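Local coordinates for protein glutathione S-transferase (Ceriporiopsis subvermispora, PDB 6J3E) that probably catalyses the conjugation of glutathione to other compounds, as a fungal serine-type glutathione S-transferase related to the bacterial etherase LigE, at residues Leu132-Ala137 against Arg220-Asp225; Lys173-Ile178 against Lys230-Trp235. All coordinates share one frame; numbering follows the deposited sequence.

Contact 1 (Leu132-Ala137 against Arg220-Asp225)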
loop_
_atom_site.group_PDB
_atom_site.type_symbol
_atom_site.label_atom_id
_atom_site.label_comp_id
_atom_site.label_asym_id
_atom_site.label_seq_id
_atom_site.Cartn_x
_atom_site.Cartn_y
_atom_site.Cartn_z
ATOM N N LEU A 132 -16.263 14.393 3.460
ATOM C CA LEU A 132 -16.554 14.753 4.847
ATOM C C LEU A 132 -17.594 15.862 4.951
ATOM O O LEU A 132 -18.516 15.734 5.778
ATOM C CB LEU A 132 -15.264 15.123 5.584
ATOM C CG LEU A 132 -14.191 14.041 5.701
ATOM C CD1 LEU A 132 -13.181 14.370 6.791
ATOM C CD2 LEU A 132 -14.803 12.685 5.926
ATOM N N PRO A 133 -17.529 16.953 4.175
ATOM C CA PRO A 133 -18.642 17.911 4.213
ATOM C C PRO A 133 -19.954 17.285 3.790
ATOM O O PRO A 133 -20.993 17.534 4.409
ATOM C CB PRO A 133 -18.196 19.005 3.236
ATOM C CG PRO A 133 -16.720 18.869 3.168
ATOM C CD PRO A 133 -16.445 17.416 3.294
ATOM N N ALA A 134 -19.937 16.472 2.739
ATOM C CA ALA A 134 -21.160 15.796 2.340
ATOM C C ALA A 134 -21.729 14.957 3.484
ATOM O O ALA A 134 -22.945 14.958 3.711
ATOM C CB ALA A 134 -20.900 14.930 1.108
ATOM N N THR A 135 -20.880 14.226 4.224
ATOM C CA THR A 135 -21.495 13.405 5.258
ATOM C C THR A 135 -21.936 14.230 6.448
ATOM O O THR A 135 -22.812 13.786 7.199
ATOM C CB THR A 135 -20.584 12.270 5.745
ATOM O OG1 THR A 135 -19.791 12.698 6.861
ATOM C CG2 THR A 135 -19.714 11.796 4.664
ATOM N N ASN A 136 -21.370 15.425 6.624
ATOM C CA ASN A 136 -21.837 16.285 7.705
ATOM C C ASN A 136 -23.269 16.739 7.458
ATOM O O ASN A 136 -24.109 16.690 8.363
ATOM C CB ASN A 136 -20.915 17.484 7.864
ATOM C CG ASN A 136 -21.354 18.392 8.990
ATOM O OD1 ASN A 136 -21.157 18.065 10.154
ATOM N ND2 ASN A 136 -21.948 19.544 8.650
ATOM N N ALA A 137 -23.570 17.132 6.219
ATOM C CA ALA A 137 -24.888 17.617 5.839
ATOM C C ALA A 137 -25.981 16.573 5.977
ATOM O O ALA A 137 -27.154 16.920 5.822
ATOM C CB ALA A 137 -24.863 18.118 4.390
ATOM N N ARG A 220 -24.052 6.518 -1.627
ATOM C CA ARG A 220 -25.229 6.832 -0.828
ATOM C C ARG A 220 -25.206 8.276 -0.349
ATOM O O ARG A 220 -26.246 8.950 -0.371
ATOM C CB ARG A 220 -25.347 5.845 0.323
ATOM C CG ARG A 220 -25.890 4.523 -0.159
ATOM C CD ARG A 220 -25.392 3.352 0.658
ATOM N NE ARG A 220 -26.310 3.011 1.729
ATOM C CZ ARG A 220 -27.041 1.905 1.768
ATOM N NH1 ARG A 220 -26.957 1.002 0.795
ATOM N NH2 ARG A 220 -27.841 1.708 2.799
ATOM N N VAL A 221 -24.031 8.792 0.019
ATOM C CA VAL A 221 -23.958 10.131 0.594
ATOM C C VAL A 221 -24.060 11.199 -0.484
ATOM O O VAL A 221 -24.839 12.146 -0.351
ATOM C CB VAL A 221 -22.685 10.293 1.440
ATOM C CG1 VAL A 221 -22.401 11.773 1.717
ATOM C CG2 VAL A 221 -22.844 9.530 2.746
ATOM N N LEU A 222 -23.280 11.086 -1.559
ATOM C CA LEU A 222 -23.451 12.032 -2.660
ATOM C C LEU A 222 -24.784 11.828 -3.373
ATOM O O LEU A 222 -25.341 12.785 -3.929
ATOM C CB LEU A 222 -22.296 11.918 -3.650
ATOM C CG LEU A 222 -20.992 12.549 -3.166
ATOM C CD1 LEU A 222 -19.993 12.670 -4.308
ATOM C CD2 LEU A 222 -21.275 13.899 -2.564
ATOM N N GLY A 223 -25.317 10.608 -3.360
ATOM C CA GLY A 223 -26.620 10.343 -3.925
ATOM C C GLY A 223 -26.561 9.579 -5.232
ATOM O O GLY A 223 -25.834 9.941 -6.163
ATOM N N PRO A 224 -27.341 8.496 -5.320
ATOM C CA PRO A 224 -27.326 7.671 -6.542
ATOM C C PRO A 224 -27.622 8.438 -7.824
ATOM O O PRO A 224 -27.205 7.997 -8.904
ATOM C CB PRO A 224 -28.409 6.614 -6.275
ATOM C CG PRO A 224 -28.666 6.647 -4.812
ATOM C CD PRO A 224 -28.248 7.976 -4.280
ATOM N N ASP A 225 -28.329 9.567 -7.754
ATOM C CA ASP A 225 -28.705 10.306 -8.953
ATOM C C ASP A 225 -27.954 11.615 -9.088
ATOM O O ASP A 225 -28.274 12.417 -9.973
ATOM C CB ASP A 225 -30.215 10.557 -8.978
ATOM C CG ASP A 225 -31.010 9.279 -9.226
ATOM O OD1 ASP A 225 -30.919 8.717 -10.346
ATOM O OD2 ASP A 225 -31.724 8.834 -8.302
#
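The methyl CB of Ala134 lies against CG1 of Val221, at 3.5 Å. This joins two helices of the all-helical C-terminal domain of the glutathione S-transferase fold. Residues 132-136 lie on the last turns of helix 109-136, and helix 206-222 ends at Leu222. The two backbones come close, with the CA atoms of Thr135 and Val221 6.2 Å apart. Ala134 puts only a methyl between the helices, which suits this close approach. CG1 of Val221 stands anti to its backbone N (chi1 164°), which sends this branch across to the other helix. There it also meets the backbone, 3.8 Å from N of Thr135. A second methyl reaches Ala134 from the next residue, with Leu222 CD2 3.8 Å from Ala134 CB. The Ala134 methyl is thus met by one branch each of Val221 and Leu222. No hydrogen bond crosses the contact. Met131, one residue before the segment on helix 109-136, also touches Val221 and Leu222. Trp217, on helix 206-222, touches Leu132 and Thr135. Beyond Leu222 the chain turns out of the helix at Gly223, whose positive phi of 107° would press a side chain against the carbonyl O before it. The contact lies near the glutathione site. The side chain of Thr135 is about 7 Å from that of Arg151, a residue that binds glutathione. Thr135 presents its methyl to the partner helix and its hydroxyl to its own. CG2 is 4.0 Å from CG1 of Val221, while OG1 gives a weak hydrogen bond of 3.5 Å to O of Leu132.

Contact 2 (Lys173-Ile178 against Lys230-Trp235)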
loop_
_atom_site.group_PDB
_atom_site.type_symbol
_atom_site.label_atom_id
_atom_site.label_comp_id
_atom_site.label_asym_id
_atom_site.label_seq_id
_atom_site.Cartn_x
_atom_site.Cartn_y
_atom_site.Cartn_z
ATOM N N LYS A 173 -9.901 19.883 -8.683
ATOM C CA LYS A 173 -8.631 19.247 -8.364
ATOM C C LYS A 173 -8.832 18.061 -7.427
ATOM O O LYS A 173 -8.169 17.025 -7.575
ATOM C CB LYS A 173 -7.664 20.272 -7.770
ATOM C CG LYS A 173 -7.232 21.316 -8.803
ATOM C CD LYS A 173 -5.810 21.837 -8.596
ATOM C CE LYS A 173 -4.943 21.629 -9.854
ATOM N NZ LYS A 173 -4.475 20.210 -10.020
ATOM N N ALA A 174 -9.776 18.173 -6.491
ATOM C CA ALA A 174 -10.077 17.054 -5.605
ATOM C C ALA A 174 -10.563 15.840 -6.389
ATOM O O ALA A 174 -10.170 14.704 -6.101
ATOM C CB ALA A 174 -11.125 17.467 -4.578
ATOM N N TRP A 175 -11.466 16.050 -7.353
ATOM C CA TRP A 175 -11.951 14.922 -8.142
ATOM C C TRP A 175 -10.815 14.275 -8.905
ATOM O O TRP A 175 -10.701 13.046 -8.944
ATOM C CB TRP A 175 -13.041 15.362 -9.114
ATOM C CG TRP A 175 -14.379 15.331 -8.480
ATOM C CD1 TRP A 175 -15.235 16.392 -8.300
ATOM C CD2 TRP A 175 -15.024 14.188 -7.903
ATOM N NE1 TRP A 175 -16.381 15.966 -7.660
ATOM C CE2 TRP A 175 -16.272 14.622 -7.397
ATOM C CE3 TRP A 175 -14.671 12.842 -7.767
ATOM C CZ2 TRP A 175 -17.167 13.755 -6.773
ATOM C CZ3 TRP A 175 -15.561 11.983 -7.144
ATOM C CH2 TRP A 175 -16.796 12.448 -6.653
ATOM N N GLU A 176 -9.943 15.096 -9.483
ATOM C CA GLU A 176 -8.836 14.582 -10.265
ATOM C C GLU A 176 -7.977 13.661 -9.419
ATOM O O GLU A 176 -7.587 12.572 -9.859
ATOM C CB GLU A 176 -8.032 15.762 -10.825
ATOM C CG GLU A 176 -6.622 15.436 -11.212
ATOM C CD GLU A 176 -5.897 16.671 -11.767
ATOM O OE1 GLU A 176 -5.691 17.649 -11.022
ATOM O OE2 GLU A 176 -5.535 16.667 -12.960
ATOM N N LYS A 177 -7.726 14.066 -8.177
ATOM C CA LYS A 177 -6.960 13.241 -7.262
ATOM C C LYS A 177 -7.719 11.978 -6.890
ATOM O O LYS A 177 -7.117 10.906 -6.730
ATOM C CB LYS A 177 -6.593 14.060 -6.031
ATOM C CG LYS A 177 -5.303 13.616 -5.374
ATOM C CD LYS A 177 -4.777 14.642 -4.341
ATOM C CE LYS A 177 -3.694 14.040 -3.419
ATOM N NZ LYS A 177 -4.299 13.402 -2.203
ATOM N N ILE A 178 -9.043 12.071 -6.779
ATOM C CA ILE A 178 -9.821 10.883 -6.459
ATOM C C ILE A 178 -9.800 9.907 -7.619
ATOM O O ILE A 178 -9.653 8.695 -7.424
ATOM C CB ILE A 178 -11.266 11.251 -6.080
ATOM C CG1 ILE A 178 -11.301 12.058 -4.779
ATOM C CG2 ILE A 178 -12.136 9.984 -5.970
ATOM C CD1 ILE A 178 -12.608 12.838 -4.597
ATOM N N LYS A 230 -23.155 9.600 -11.035
ATOM C CA LYS A 230 -23.390 8.982 -12.333
ATOM C C LYS A 230 -22.132 9.029 -13.194
ATOM O O LYS A 230 -21.888 8.107 -13.983
ATOM C CB LYS A 230 -24.606 9.630 -13.021
ATOM C CG LYS A 230 -25.899 8.763 -12.858
ATOM C CD LYS A 230 -25.638 7.273 -13.294
ATOM C CE LYS A 230 -26.875 6.369 -13.669
ATOM N NZ LYS A 230 -27.534 5.598 -12.578
ATOM N N ASP A 231 -21.292 10.048 -13.000
ATOM C CA ASP A 231 -19.983 10.074 -13.647
ATOM C C ASP A 231 -19.056 9.019 -13.059
ATOM O O ASP A 231 -18.302 8.363 -13.792
ATOM C CB ASP A 231 -19.356 11.460 -13.503
ATOM C CG ASP A 231 -17.935 11.522 -14.051
ATOM O OD1 ASP A 231 -17.727 11.219 -15.253
ATOM O OD2 ASP A 231 -17.015 11.878 -13.272
ATOM N N PHE A 232 -19.100 8.846 -11.732
ATOM C CA PHE A 232 -18.224 7.886 -11.069
ATOM C C PHE A 232 -18.399 6.492 -11.642
ATOM O O PHE A 232 -17.425 5.737 -11.755
ATOM C CB PHE A 232 -18.501 7.874 -9.559
ATOM C CG PHE A 232 -17.434 7.196 -8.735
ATOM C CD1 PHE A 232 -17.370 5.818 -8.644
ATOM C CD2 PHE A 232 -16.511 7.943 -8.018
ATOM C CE1 PHE A 232 -16.404 5.202 -7.882
ATOM C CE2 PHE A 232 -15.547 7.323 -7.232
ATOM C CZ PHE A 232 -15.495 5.955 -7.173
ATOM N N GLU A 233 -19.629 6.114 -11.993
ATOM C CA GLU A 233 -19.781 4.735 -12.433
ATOM C C GLU A 233 -19.333 4.511 -13.870
ATOM O O GLU A 233 -19.379 3.367 -14.335
ATOM C CB GLU A 233 -21.216 4.222 -12.248
ATOM C CG GLU A 233 -22.345 5.216 -12.116
ATOM C CD GLU A 233 -23.652 4.516 -11.822
ATOM O OE1 GLU A 233 -23.760 3.842 -10.770
ATOM O OE2 GLU A 233 -24.550 4.580 -12.683
ATOM N N THR A 234 -18.889 5.548 -14.582
ATOM C CA THR A 234 -18.256 5.329 -15.875
ATOM C C THR A 234 -16.749 5.170 -15.767
ATOM O O THR A 234 -16.101 4.851 -16.768
ATOM C CB THR A 234 -18.543 6.481 -16.829
ATOM O OG1 THR A 234 -17.621 7.549 -16.563
ATOM C CG2 THR A 234 -19.973 6.973 -16.660
ATOM N N TRP A 235 -16.173 5.411 -14.595
ATOM C CA TRP A 235 -14.724 5.362 -14.474
ATOM C C TRP A 235 -14.212 3.949 -14.720
ATOM O O TRP A 235 -14.829 2.962 -14.297
ATOM C CB TRP A 235 -14.281 5.817 -13.089
ATOM C CG TRP A 235 -14.535 7.231 -12.775
ATOM C CD1 TRP A 235 -15.140 8.167 -13.566
ATOM C CD2 TRP A 235 -14.186 7.894 -11.562
ATOM N NE1 TRP A 235 -15.191 9.370 -12.913
ATOM C CE2 TRP A 235 -14.608 9.229 -11.681
ATOM C CE3 TRP A 235 -13.558 7.482 -10.375
ATOM C CZ2 TRP A 235 -14.418 10.162 -10.662
ATOM C CZ3 TRP A 235 -13.367 8.411 -9.363
ATOM C CH2 TRP A 235 -13.802 9.732 -9.509
#
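The backbones stay well apart, with 9.9 Å between the CA atoms of Trp175 and Phe232, so the gap between helix 169-189 and the end of helix 227-232 is bridged by large side chains. The contact is an aromatic cluster in the helical C-terminal domain of the glutathione S-transferase fold, away from the glutathione site. A type I beta turn from Phe232 to Trp235 follows, and the CB atoms of both residues point toward helix 169-189. The six-membered rings of Trp175 and Trp235 meet obliquely, their planes at 85°. CH2 of Trp235 is 3.7 Å from CE3 of Trp175. Ile178 CG2 stands anti to the backbone N, which turns this branch to the edge of Trp235, 3.9 Å from CH2. Phe232 adds its edge, with CD2 4.2 Å from CZ3 of Trp175. CE3 of Trp235 lies over one face of the Phe232 ring, near the rim. Arg179 makes a cation-pi contact with Trp235, and Glu228 accepts a hydrogen bond from NE1 of Trp175. Replacing Trp235 by an alanine is likely to open a gap beside Trp175 and Ile178 and to leave Asp231 without its indole partner. Trp235 NE1 gives Asp231 OD2 a hydrogen bond of 3.1 Å, meeting the oxygen from above the carboxylate plane.

From the N terminus the chain passes the thioredoxin-like domain and then enters the helical C-terminal domain, where all four segments lie. Residues 132-137 lie at the C-terminal part of helix 109-136, and 173-178 follow on helix 169-189. Residues 220-225 then come back to 132-137, and contact 1 closes a loop over 82 intervening residues. Residues 230-235 come back to 173-178, and contact 2 closes a loop over 51. The segments alternate, so the two loops cross. The centres of contacts 1 and 2 are about 14 Å apart, and the two touch: Leu222 CD1 lies 3.9 Å from Trp175 CZ2. Helix 109-136 borders both: it supplies one side of contact 1, and its Ile130 touches Trp175 in contact 2.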